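Local coordinates for protein cystathionine gamma-synthase (Xanthomonas oryzae pv. oryzae KACC 10331, PDB 6LGO) that probably makes cystathionine from an activated homoserine and cysteine with pyridoxal 5'-phosphate as cofactor, at residues P108-G113 and T156-L161; L180-N185 and L202-T207; I345-S350 and G369-S374. The protein carries 1 engineered substitution. All blocks are in the same frame, centred on the assembly; numbering follows the deposited sequence.

All three contacts are buried and all reach the same bound group EBO, a pyridoxal-type cofactor joined through an imine to a thioether amino acid. Contact 2 lies within the seven-stranded sheet, on two neighbouring parallel strands, and contact 1 in the loops that follow two other strands of it. Contact 3 pairs antiparallel strands of the five-stranded sheet. Contact 1 has little direct bonding and leans on two waters, whereas contacts 2 and 3 rest on backbone hydrogen bonds and apolar packing. Contact 1 touches both others, Pro-160 packing on Leu-370 of contact 3; contacts 2 and 3 stay about 10 Å apart at their nearest atoms.

Contact 1: residues P108-G113 and T156-L161; sequences PHDAYG and TPSNPL. With EBO ((2~{S})-2-azanyl-4-[(3~{S})-3-[(~{E})-[2-methyl-3-oxidanyl-5-(phosphonomethyl)pyridin-4-yl]methylideneamino]-4-oxidanyl-4-oxidanylidene-butyl]sulfanyl-butanoic acid), chain E.
In the cofactor pocket of this fold type I enzyme, Tyr-112 and Asn-159 lie side by side and point the same way, with the phenol ring and the amide plane only 10° apart. Over one face of the Tyr-112 ring, toward its rim, sits the imine nitrogen N1 of EBO, 3.5 Å above the plane; with CG anti to the backbone N (chi1 168°) the ring lies over the cofactor, CG nearest to C2 and CD2 to C3 of its pyridine. Its OH is hydrogen-bonded to Arg-59 of the second subunit. Farther from the ligand, Ser-158 OG donates to Asp-110 OD2 at 2.7 Å, arriving from above the carboxylate plane; the same OD2 forms a salt bridge with Arg-163. Two waters fill in where the loops lack direct bonds. Water 1 donates to Asp-110 O (2.9 Å) and Ser-158 OG and accepts from Leu-161 N; water 2 joins Ala-111 O (2.6 Å) to Asn-159 O (3.1 Å). Glu-155, at the end of strand 151-155, accepts from the backbone N of both Tyr-112 and Asn-159. The contact thus lies just beyond the adjacent parallel strands 104-108 and 151-155, with Tyr-112 as N-cap of helix 113-124 and the other loop leading to helix 167-176.

Contact 2: residues L180-N185 and L202-T207; sequences LTVVDN and LVLHST. With EBO ((2~{S})-2-azanyl-4-[(3~{S})-3-[(~{E})-[2-methyl-3-oxidanyl-5-(phosphonomethyl)pyridin-4-yl]methylideneamino]-4-oxidanyl-4-oxidanylidene-butyl]sulfanyl-butanoic acid), chain E.
Leu-202 and Val-182 begin a parallel pairing of neighbouring strands in the central sheet of the fold type I domain. Leu-202 N donates a weak bond to Thr-181 O, while its carbonyl O accepts from Val-183 N at 2.9 Å. Its CB packs against Val-182 CG2 at 3.6 Å, the two side chains passing at a slant. Val-203 points to the other face of the sheet, the one bearing Val-183. There its CG2, anti to the backbone N, leans across to the neighbouring strand, 3.2 Å from Val-183 O and 3.4 Å from Asn-185 CB. Leu-204 returns to the face of Val-182 and Asp-184. It donates through N to Val-183 O and accepts at O from Asn-185 N at 3.0 Å, a nearly straight bond (168°). Its two branches divide the work: CD2 meets Val-182 CG2, and CD1 lies 3.6 Å from Asp-184 CG. That carboxylate thus has an apolar neighbour, while Thr-186 OG1 holds its OD1 and its OD2 lies 2.7 Å from the pyridine nitrogen N of EBO, the place an aspartate takes in fold type I enzymes. His-205 runs alongside Asn-185, ring and amide planes 45° apart, and its NE2 is hydrogen-bonded to Glu-76. Helix 87-98 covers the face of Leu-202 and Leu-204 through Val-94 and Ile-91, and strands 151-155 and 220-224 flank the pair. At the strand's end, Ser-206 OG donates to phosphonate oxygen O2 of EBO at 2.8 Å.

Contact 3: residues I345-S350 and G369-S374; sequences IAHPAS and GLLRLS. With EBO ((2~{S})-2-azanyl-4-[(3~{S})-3-[(~{E})-[2-methyl-3-oxidanyl-5-(phosphonomethyl)pyridin-4-yl]methylideneamino]-4-oxidanyl-4-oxidanylidene-butyl]sulfanyl-butanoic acid), chain E.
The His-347 imidazole has Leu-371 CD2 at its edge, near its plane, with Ser-350 CB also at the edge. Water 3 sits 3.2 Å above one face, toward the rim, and links the segments by accepting from Ala-349 N and donating to Leu-370 O; Phe-49 of the second subunit meets the ring edge-to-face. Both ring nitrogens are engaged: ND1 with Ser-350 OG at 2.7 Å, NE2 with the carbonyl of Asp-368. The Arg-372 guanidinium has the EBO carboxylate at its edge, O6 in its plane. NH1 donates to O6 at 2.8 Å and NH2 to O5 at 3.0 Å, a two-pronged, nearly straight grip that would fix the rotation of the amino-acid carboxylate of EBO. A bend in the Arg-372 chain at chi3 (76°) turns the group there, while Ala-346 CB stands 4.1 Å from NH2. Between the backbones, Ala-346 and Arg-372 form an antiparallel hydrogen-bonded pair, Arg-372 N reaching Ala-346 O at 2.9 Å. On the face away from the ligand, Ile-345 CD1 packs on Leu-373 CD2 at 3.9 Å. Strand 371-374 lies between strands 310-315 and 344-346, and Phe-325 of helix 318-326 covers Ile-345 and Leu-371, while helix 259-277 backs Leu-373.

Contact 1: residues P108-G113 and T156-L161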
loop_
_atom_site.group_PDB
_atom_site.type_symbol
_atom_site.label_atom_id
_atom_site.label_comp_id
_atom_site.label_asym_id
_atom_site.label_seq_id
_atom_site.Cartn_x
_atom_site.Cartn_y
_atom_site.Cartn_z
ATOM N N PRO A 108 -20.768 -31.356 -0.889
ATOM C CA PRO A 108 -20.845 -31.969 0.419
ATOM C C PRO A 108 -21.908 -31.315 1.290
ATOM O O PRO A 108 -22.186 -30.100 1.129
ATOM C CB PRO A 108 -19.506 -31.620 1.047
ATOM C CG PRO A 108 -18.634 -31.127 -0.105
ATOM C CD PRO A 108 -19.618 -30.459 -1.015
ATOM N N HIS A 109 -22.448 -32.096 2.213
ATOM C CA HIS A 109 -23.550 -31.679 3.118
ATOM C C HIS A 109 -22.985 -30.709 4.167
ATOM O O HIS A 109 -23.715 -29.853 4.640
ATOM C CB HIS A 109 -24.276 -32.917 3.686
ATOM C CG HIS A 109 -23.494 -33.669 4.704
ATOM N ND1 HIS A 109 -22.167 -34.081 4.470
ATOM C CD2 HIS A 109 -23.844 -34.143 5.926
ATOM C CE1 HIS A 109 -21.749 -34.751 5.537
ATOM N NE2 HIS A 109 -22.740 -34.793 6.432
ATOM N N ASP A 110 -21.724 -30.877 4.519
ATOM C CA ASP A 110 -21.077 -30.125 5.601
ATOM C C ASP A 110 -19.995 -29.161 5.059
ATOM O O ASP A 110 -19.033 -28.830 5.769
ATOM C CB ASP A 110 -20.429 -31.101 6.568
ATOM C CG ASP A 110 -19.260 -31.901 6.004
ATOM O OD1 ASP A 110 -19.103 -31.931 4.763
ATOM O OD2 ASP A 110 -18.567 -32.588 6.835
ATOM N N ALA A 111 -20.167 -28.664 3.873
ATOM C CA ALA A 111 -19.280 -27.616 3.337
ATOM C C ALA A 111 -19.481 -26.322 4.111
ATOM O O ALA A 111 -20.513 -26.138 4.781
ATOM C CB ALA A 111 -19.567 -27.451 1.879
ATOM N N TYR A 112 -18.510 -25.427 4.001
ATOM C CA TYR A 112 -18.620 -24.027 4.490
ATOM C C TYR A 112 -20.012 -23.475 4.156
ATOM O O TYR A 112 -20.521 -23.689 3.061
ATOM C CB TYR A 112 -17.445 -23.234 3.927
ATOM C CG TYR A 112 -17.598 -21.743 4.111
ATOM C CD1 TYR A 112 -17.852 -21.201 5.356
ATOM C CD2 TYR A 112 -17.702 -20.919 3.004
ATOM C CE1 TYR A 112 -18.153 -19.855 5.487
ATOM C CE2 TYR A 112 -17.946 -19.565 3.142
ATOM C CZ TYR A 112 -18.186 -19.023 4.384
ATOM O OH TYR A 112 -18.466 -17.682 4.492
ATOM N N GLY A 113 -20.653 -22.894 5.165
ATOM C CA GLY A 113 -21.978 -22.281 5.098
ATOM C C GLY A 113 -22.105 -21.253 3.989
ATOM O O GLY A 113 -23.168 -21.265 3.352
ATOM N N THR A 156 -12.243 -30.945 1.971
ATOM C CA THR A 156 -11.645 -31.841 2.979
ATOM C C THR A 156 -10.334 -31.250 3.447
ATOM O O THR A 156 -9.486 -30.835 2.653
ATOM C CB THR A 156 -11.551 -33.293 2.464
ATOM O OG1 THR A 156 -10.962 -34.104 3.471
ATOM C CG2 THR A 156 -10.607 -33.484 1.311
ATOM N N PRO A 157 -10.119 -31.196 4.761
ATOM C CA PRO A 157 -11.148 -31.431 5.758
ATOM C C PRO A 157 -12.275 -30.401 5.744
ATOM O O PRO A 157 -12.122 -29.275 5.277
ATOM C CB PRO A 157 -10.425 -31.219 7.095
ATOM C CG PRO A 157 -8.965 -31.407 6.796
ATOM C CD PRO A 157 -8.834 -30.878 5.386
ATOM N N SER A 158 -13.412 -30.838 6.238
ATOM C CA SER A 158 -14.670 -30.083 6.172
ATOM C C SER A 158 -14.712 -29.045 7.299
ATOM O O SER A 158 -14.142 -29.222 8.413
ATOM C CB SER A 158 -15.879 -31.025 6.115
ATOM O OG SER A 158 -16.127 -31.680 7.362
ATOM N N ASN A 159 -15.356 -27.935 7.008
ATOM C CA ASN A 159 -15.504 -26.810 7.950
ATOM C C ASN A 159 -16.940 -26.842 8.456
ATOM O O ASN A 159 -17.834 -26.682 7.625
ATOM C CB ASN A 159 -15.226 -25.525 7.173
ATOM C CG ASN A 159 -15.483 -24.245 7.921
ATOM O OD1 ASN A 159 -15.363 -23.233 7.262
ATOM N ND2 ASN A 159 -15.721 -24.249 9.223
ATOM N N PRO A 160 -17.228 -26.979 9.771
ATOM C CA PRO A 160 -16.210 -26.993 10.822
ATOM C C PRO A 160 -16.020 -28.336 11.543
ATOM O O PRO A 160 -15.415 -28.329 12.599
ATOM C CB PRO A 160 -16.890 -25.996 11.789
ATOM C CG PRO A 160 -18.351 -26.473 11.772
ATOM C CD PRO A 160 -18.589 -26.908 10.327
ATOM N N LEU A 161 -16.489 -29.453 10.985
ATOM C CA LEU A 161 -16.394 -30.718 11.764
ATOM C C LEU A 161 -15.189 -31.544 11.379
ATOM O O LEU A 161 -14.933 -32.483 12.102
ATOM C CB LEU A 161 -17.700 -31.501 11.690
ATOM C CG LEU A 161 -18.836 -30.826 12.468
ATOM C CD1 LEU A 161 -20.179 -31.313 11.976
ATOM C CD2 LEU A 161 -18.700 -30.977 13.996
HETATM O O6 EBO E . -15.212 -20.276 8.034
HETATM C C15 EBO E . -14.756 -19.079 7.982
HETATM O O5 EBO E . -14.371 -18.423 8.956
HETATM C C8 EBO E . -14.649 -18.279 6.743
HETATM C C9 EBO E . -15.464 -16.916 6.697
HETATM C C10 EBO E . -16.737 -16.837 7.613
HETATM S S EBO E . -17.329 -15.271 7.270
HETATM C C11 EBO E . -18.991 -15.654 7.540
HETATM C C12 EBO E . -19.735 -14.385 7.755
HETATM C C13 EBO E . -20.029 -13.472 6.598
HETATM C C14 EBO E . -20.747 -14.098 5.448
HETATM O O4 EBO E . -20.113 -14.755 4.631
HETATM O O3 EBO E . -21.936 -13.937 5.218
HETATM N N2 EBO E . -20.792 -12.452 7.306
HETATM N N1 EBO E . -14.664 -19.241 5.599
HETATM C C7 EBO E . -14.443 -18.953 4.403
HETATM C C3 EBO E . -14.285 -19.946 3.344
HETATM C C2 EBO E . -14.036 -21.302 3.702
HETATM O O7 EBO E . -13.988 -21.741 5.008
HETATM C C4 EBO E . -14.300 -19.522 1.911
HETATM C C6 EBO E . -14.349 -18.125 1.247
HETATM P P EBO E . -13.623 -16.387 1.439
HETATM O O2 EBO E . -12.316 -15.736 1.144
HETATM O O1 EBO E . -14.468 -15.549 0.393
HETATM O O EBO E . -14.093 -15.653 2.744
HETATM C C5 EBO E . -14.210 -20.733 1.075
HETATM N N EBO E . -13.978 -22.041 1.370
HETATM C C1 EBO E . -13.919 -22.323 2.663
HETATM C C EBO E . -13.630 -23.659 3.221
HETATM O O HOH W 1 -18.089 -29.701 8.375
HETATM O O HOH W 2 -20.856 -27.161 7.140
#

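Contact 2: residues L180-N185 and L202-T207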
loop_
_atom_site.group_PDB
_atom_site.type_symbol
_atom_site.label_atom_id
_atom_site.label_comp_id
_atom_site.label_asym_id
_atom_site.label_seq_id
_atom_site.Cartn_x
_atom_site.Cartn_y
_atom_site.Cartn_z
ATOM N N LEU A 180 -16.222 -33.951 -13.645
ATOM C CA LEU A 180 -15.052 -33.177 -13.192
ATOM C C LEU A 180 -15.124 -33.124 -11.675
ATOM O O LEU A 180 -16.235 -33.221 -11.144
ATOM C CB LEU A 180 -15.055 -31.768 -13.818
ATOM C CG LEU A 180 -14.844 -31.734 -15.351
ATOM C CD1 LEU A 180 -15.056 -30.337 -15.857
ATOM C CD2 LEU A 180 -13.452 -32.295 -15.797
ATOM N N THR A 181 -13.966 -33.016 -11.035
ATOM C CA THR A 181 -13.813 -32.823 -9.577
ATOM C C THR A 181 -13.109 -31.501 -9.276
ATOM O O THR A 181 -12.129 -31.183 -9.949
ATOM C CB THR A 181 -13.026 -33.942 -8.886
ATOM O OG1 THR A 181 -11.887 -34.218 -9.683
ATOM C CG2 THR A 181 -13.853 -35.183 -8.720
ATOM N N VAL A 182 -13.608 -30.821 -8.247
ATOM C CA VAL A 182 -12.960 -29.625 -7.690
ATOM C C VAL A 182 -12.867 -29.802 -6.189
ATOM O O VAL A 182 -13.905 -30.151 -5.547
ATOM C CB VAL A 182 -13.706 -28.348 -8.060
ATOM C CG1 VAL A 182 -15.132 -28.307 -7.538
ATOM C CG2 VAL A 182 -12.921 -27.151 -7.533
ATOM N N VAL A 183 -11.689 -29.506 -5.638
ATOM C CA VAL A 183 -11.458 -29.682 -4.181
ATOM C C VAL A 183 -11.144 -28.294 -3.597
ATOM O O VAL A 183 -10.150 -27.610 -3.984
ATOM C CB VAL A 183 -10.307 -30.658 -3.877
ATOM C CG1 VAL A 183 -10.183 -30.875 -2.393
ATOM C CG2 VAL A 183 -10.438 -31.998 -4.565
ATOM N N ASP A 184 -11.917 -27.925 -2.602
ATOM C CA ASP A 184 -11.620 -26.753 -1.766
ATOM C C ASP A 184 -10.596 -27.211 -0.727
ATOM O O ASP A 184 -10.935 -27.877 0.225
ATOM C CB ASP A 184 -12.913 -26.202 -1.185
ATOM C CG ASP A 184 -12.763 -24.939 -0.377
ATOM O OD1 ASP A 184 -11.607 -24.683 0.025
ATOM O OD2 ASP A 184 -13.833 -24.273 -0.113
ATOM N N ASN A 185 -9.375 -26.733 -0.903
ATOM C CA ASN A 185 -8.188 -27.118 -0.126
ATOM C C ASN A 185 -7.841 -25.988 0.854
ATOM O O ASN A 185 -6.676 -25.912 1.255
ATOM C CB ASN A 185 -7.046 -27.456 -1.069
ATOM C CG ASN A 185 -5.911 -28.205 -0.395
ATOM O OD1 ASN A 185 -4.793 -28.146 -0.919
ATOM N ND2 ASN A 185 -6.189 -28.927 0.674
ATOM N N LEU A 202 -9.422 -29.651 -10.555
ATOM C CA LEU A 202 -9.326 -28.285 -10.002
ATOM C C LEU A 202 -9.129 -28.303 -8.484
ATOM O O LEU A 202 -9.760 -29.130 -7.748
ATOM C CB LEU A 202 -10.609 -27.524 -10.287
ATOM C CG LEU A 202 -10.996 -27.340 -11.741
ATOM C CD1 LEU A 202 -12.476 -27.110 -11.857
ATOM C CD2 LEU A 202 -10.277 -26.172 -12.346
ATOM N N VAL A 203 -8.329 -27.365 -8.021
ATOM C CA VAL A 203 -8.236 -27.126 -6.582
ATOM C C VAL A 203 -8.374 -25.614 -6.392
ATOM O O VAL A 203 -7.896 -24.807 -7.268
ATOM C CB VAL A 203 -6.949 -27.709 -5.977
ATOM C CG1 VAL A 203 -5.696 -27.073 -6.563
ATOM C CG2 VAL A 203 -6.941 -27.511 -4.456
ATOM N N LEU A 204 -9.080 -25.229 -5.329
ATOM C CA LEU A 204 -9.324 -23.815 -5.087
ATOM C C LEU A 204 -9.107 -23.506 -3.616
ATOM O O LEU A 204 -9.159 -24.420 -2.776
ATOM C CB LEU A 204 -10.700 -23.418 -5.612
ATOM C CG LEU A 204 -11.912 -23.938 -4.874
ATOM C CD1 LEU A 204 -12.087 -23.308 -3.502
ATOM C CD2 LEU A 204 -13.152 -23.644 -5.762
ATOM N N HIS A 205 -8.834 -22.235 -3.326
ATOM C CA HIS A 205 -8.560 -21.783 -1.952
ATOM C C HIS A 205 -9.238 -20.452 -1.722
ATOM O O HIS A 205 -9.359 -19.678 -2.673
ATOM C CB HIS A 205 -7.079 -21.543 -1.759
ATOM C CG HIS A 205 -6.237 -22.744 -1.921
ATOM N ND1 HIS A 205 -5.854 -23.506 -0.825
ATOM C CD2 HIS A 205 -5.594 -23.230 -3.002
ATOM C CE1 HIS A 205 -5.049 -24.474 -1.302
ATOM N NE2 HIS A 205 -4.964 -24.376 -2.648
ATOM N N SER A 206 -9.638 -20.226 -0.476
ATOM C CA SER A 206 -9.688 -18.890 0.136
ATOM C C SER A 206 -8.252 -18.555 0.524
ATOM O O SER A 206 -7.759 -19.151 1.484
ATOM C CB SER A 206 -10.561 -18.871 1.302
ATOM O OG SER A 206 -10.439 -17.609 1.890
ATOM N N THR A 207 -7.596 -17.672 -0.227
ATOM C CA THR A 207 -6.226 -17.213 0.074
ATOM C C THR A 207 -6.275 -16.362 1.328
ATOM O O THR A 207 -5.228 -16.189 1.934
ATOM C CB THR A 207 -5.589 -16.481 -1.085
ATOM O OG1 THR A 207 -6.305 -15.279 -1.387
ATOM C CG2 THR A 207 -5.549 -17.429 -2.256
HETATM O O6 EBO E . -15.212 -20.276 8.034
HETATM C C15 EBO E . -14.756 -19.079 7.982
HETATM O O5 EBO E . -14.371 -18.423 8.956
HETATM C C8 EBO E . -14.649 -18.279 6.743
HETATM C C9 EBO E . -15.464 -16.916 6.697
HETATM C C10 EBO E . -16.737 -16.837 7.613
HETATM S S EBO E . -17.329 -15.271 7.270
HETATM C C11 EBO E . -18.991 -15.654 7.540
HETATM C C12 EBO E . -19.735 -14.385 7.755
HETATM C C13 EBO E . -20.029 -13.472 6.598
HETATM C C14 EBO E . -20.747 -14.098 5.448
HETATM O O4 EBO E . -20.113 -14.755 4.631
HETATM O O3 EBO E . -21.936 -13.937 5.218
HETATM N N2 EBO E . -20.792 -12.452 7.306
HETATM N N1 EBO E . -14.664 -19.241 5.599
HETATM C C7 EBO E . -14.443 -18.953 4.403
HETATM C C3 EBO E . -14.285 -19.946 3.344
HETATM C C2 EBO E . -14.036 -21.302 3.702
HETATM O O7 EBO E . -13.988 -21.741 5.008
HETATM C C4 EBO E . -14.300 -19.522 1.911
HETATM C C6 EBO E . -14.349 -18.125 1.247
HETATM P P EBO E . -13.623 -16.387 1.439
HETATM O O2 EBO E . -12.316 -15.736 1.144
HETATM O O1 EBO E . -14.468 -15.549 0.393
HETATM O O EBO E . -14.093 -15.653 2.744
HETATM C C5 EBO E . -14.210 -20.733 1.075
HETATM N N EBO E . -13.978 -22.041 1.370
HETATM C C1 EBO E . -13.919 -22.323 2.663
HETATM C C EBO E . -13.630 -23.659 3.221
#

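Contact 3: residues I345-S350 and G369-S374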
loop_
_atom_site.group_PDB
_atom_site.type_symbol
_atom_site.label_atom_id
_atom_site.label_comp_id
_atom_site.label_asym_id
_atom_site.label_seq_id
_atom_site.Cartn_x
_atom_site.Cartn_y
_atom_site.Cartn_z
ATOM N N ILE A 345 -11.268 -17.822 17.743
ATOM C CA ILE A 345 -12.371 -18.756 18.099
ATOM C C ILE A 345 -13.658 -18.299 17.399
ATOM O O ILE A 345 -13.891 -17.066 17.226
ATOM C CB ILE A 345 -12.467 -18.928 19.629
ATOM C CG1 ILE A 345 -13.524 -19.973 19.968
ATOM C CG2 ILE A 345 -12.737 -17.599 20.357
ATOM C CD1 ILE A 345 -13.454 -20.412 21.429
ATOM N N ALA A 346 -14.438 -19.241 16.918
ATOM C CA ALA A 346 -15.772 -18.953 16.361
ATOM C C ALA A 346 -16.819 -19.929 16.901
ATOM O O ALA A 346 -16.462 -21.036 17.406
ATOM C CB ALA A 346 -15.675 -18.961 14.877
ATOM N N HIS A 347 -18.066 -19.496 16.843
ATOM C CA HIS A 347 -19.291 -20.281 17.174
ATOM C C HIS A 347 -20.064 -20.464 15.871
ATOM O O HIS A 347 -20.666 -19.499 15.382
ATOM C CB HIS A 347 -20.079 -19.584 18.284
ATOM C CG HIS A 347 -21.392 -20.234 18.572
ATOM N ND1 HIS A 347 -22.596 -19.637 18.188
ATOM C CD2 HIS A 347 -21.700 -21.379 19.234
ATOM C CE1 HIS A 347 -23.608 -20.395 18.611
ATOM N NE2 HIS A 347 -23.080 -21.481 19.239
ATOM N N PRO A 348 -19.847 -21.590 15.147
ATOM C CA PRO A 348 -20.340 -21.708 13.769
ATOM C C PRO A 348 -21.841 -21.449 13.600
ATOM O O PRO A 348 -22.205 -20.814 12.558
ATOM C CB PRO A 348 -19.904 -23.123 13.327
ATOM C CG PRO A 348 -18.623 -23.360 14.147
ATOM C CD PRO A 348 -18.881 -22.678 15.491
ATOM N N ALA A 349 -22.671 -21.813 14.591
ATOM C CA ALA A 349 -24.159 -21.684 14.492
ATOM C C ALA A 349 -24.605 -20.210 14.238
ATOM O O ALA A 349 -25.513 -19.946 13.395
ATOM C CB ALA A 349 -24.790 -22.302 15.736
ATOM N N SER A 350 -23.979 -19.269 14.947
ATOM C CA SER A 350 -24.262 -17.804 14.949
ATOM C C SER A 350 -23.229 -17.026 14.093
ATOM O O SER A 350 -23.403 -15.829 13.901
ATOM C CB SER A 350 -24.275 -17.293 16.385
ATOM O OG SER A 350 -22.974 -17.292 16.958
ATOM N N GLY A 369 -23.832 -25.878 20.332
ATOM C CA GLY A 369 -22.748 -25.863 21.333
ATOM C C GLY A 369 -21.358 -25.867 20.673
ATOM O O GLY A 369 -20.368 -25.695 21.374
ATOM N N LEU A 370 -21.256 -25.983 19.359
ATOM C CA LEU A 370 -19.917 -26.232 18.734
ATOM C C LEU A 370 -19.102 -24.929 18.737
ATOM O O LEU A 370 -19.640 -23.887 18.335
ATOM C CB LEU A 370 -20.079 -26.799 17.324
ATOM C CG LEU A 370 -18.771 -27.269 16.688
ATOM C CD1 LEU A 370 -18.245 -28.550 17.329
ATOM C CD2 LEU A 370 -18.903 -27.429 15.179
ATOM N N LEU A 371 -17.868 -25.024 19.247
ATOM C CA LEU A 371 -16.794 -24.005 19.089
ATOM C C LEU A 371 -15.704 -24.529 18.150
ATOM O O LEU A 371 -15.380 -25.732 18.215
ATOM C CB LEU A 371 -16.279 -23.620 20.479
ATOM C CG LEU A 371 -17.355 -22.935 21.336
ATOM C CD1 LEU A 371 -16.867 -22.846 22.767
ATOM C CD2 LEU A 371 -17.777 -21.556 20.747
ATOM N N ARG A 372 -15.199 -23.634 17.298
ATOM C CA ARG A 372 -14.082 -23.876 16.364
ATOM C C ARG A 372 -12.882 -23.017 16.725
ATOM O O ARG A 372 -13.049 -21.816 16.935
ATOM C CB ARG A 372 -14.520 -23.589 14.937
ATOM C CG ARG A 372 -13.541 -24.035 13.881
ATOM C CD ARG A 372 -13.995 -23.501 12.538
ATOM N NE ARG A 372 -13.707 -22.072 12.408
ATOM C CZ ARG A 372 -14.014 -21.297 11.362
ATOM N NH1 ARG A 372 -14.671 -21.817 10.332
ATOM N NH2 ARG A 372 -13.666 -19.999 11.398
ATOM N N LEU A 373 -11.706 -23.648 16.801
ATOM C CA LEU A 373 -10.450 -22.933 17.068
ATOM C C LEU A 373 -9.655 -22.870 15.788
ATOM O O LEU A 373 -9.577 -23.922 15.098
ATOM C CB LEU A 373 -9.644 -23.720 18.077
ATOM C CG LEU A 373 -10.238 -23.862 19.459
ATOM C CD1 LEU A 373 -9.265 -24.655 20.362
ATOM C CD2 LEU A 373 -10.519 -22.468 20.021
ATOM N N SER A 374 -9.140 -21.682 15.449
ATOM C CA SER A 374 -8.035 -21.509 14.487
ATOM C C SER A 374 -6.806 -21.241 15.339
ATOM O O SER A 374 -6.685 -20.167 15.899
ATOM C CB SER A 374 -8.235 -20.385 13.505
ATOM O OG SER A 374 -7.172 -20.348 12.529
HETATM O O6 EBO E . -15.212 -20.276 8.034
HETATM C C15 EBO E . -14.756 -19.079 7.982
HETATM O O5 EBO E . -14.371 -18.423 8.956
HETATM C C8 EBO E . -14.649 -18.279 6.743
HETATM C C9 EBO E . -15.464 -16.916 6.697
HETATM C C10 EBO E . -16.737 -16.837 7.613
HETATM S S EBO E . -17.329 -15.271 7.270
HETATM C C11 EBO E . -18.991 -15.654 7.540
HETATM C C12 EBO E . -19.735 -14.385 7.755
HETATM C C13 EBO E . -20.029 -13.472 6.598
HETATM C C14 EBO E . -20.747 -14.098 5.448
HETATM O O4 EBO E . -20.113 -14.755 4.631
HETATM O O3 EBO E . -21.936 -13.937 5.218
HETATM N N2 EBO E . -20.792 -12.452 7.306
HETATM N N1 EBO E . -14.664 -19.241 5.599
HETATM C C7 EBO E . -14.443 -18.953 4.403
HETATM C C3 EBO E . -14.285 -19.946 3.344
HETATM C C2 EBO E . -14.036 -21.302 3.702
HETATM O O7 EBO E . -13.988 -21.741 5.008
HETATM C C4 EBO E . -14.300 -19.522 1.911
HETATM C C6 EBO E . -14.349 -18.125 1.247
HETATM P P EBO E . -13.623 -16.387 1.439
HETATM O O2 EBO E . -12.316 -15.736 1.144
HETATM O O1 EBO E . -14.468 -15.549 0.393
HETATM O O EBO E . -14.093 -15.653 2.744
HETATM C C5 EBO E . -14.210 -20.733 1.075
HETATM N N EBO E . -13.978 -22.041 1.370
HETATM C C1 EBO E . -13.919 -22.323 2.663
HETATM C C EBO E . -13.630 -23.659 3.221
HETATM O O HOH W 3 -21.942 -23.737 16.869
#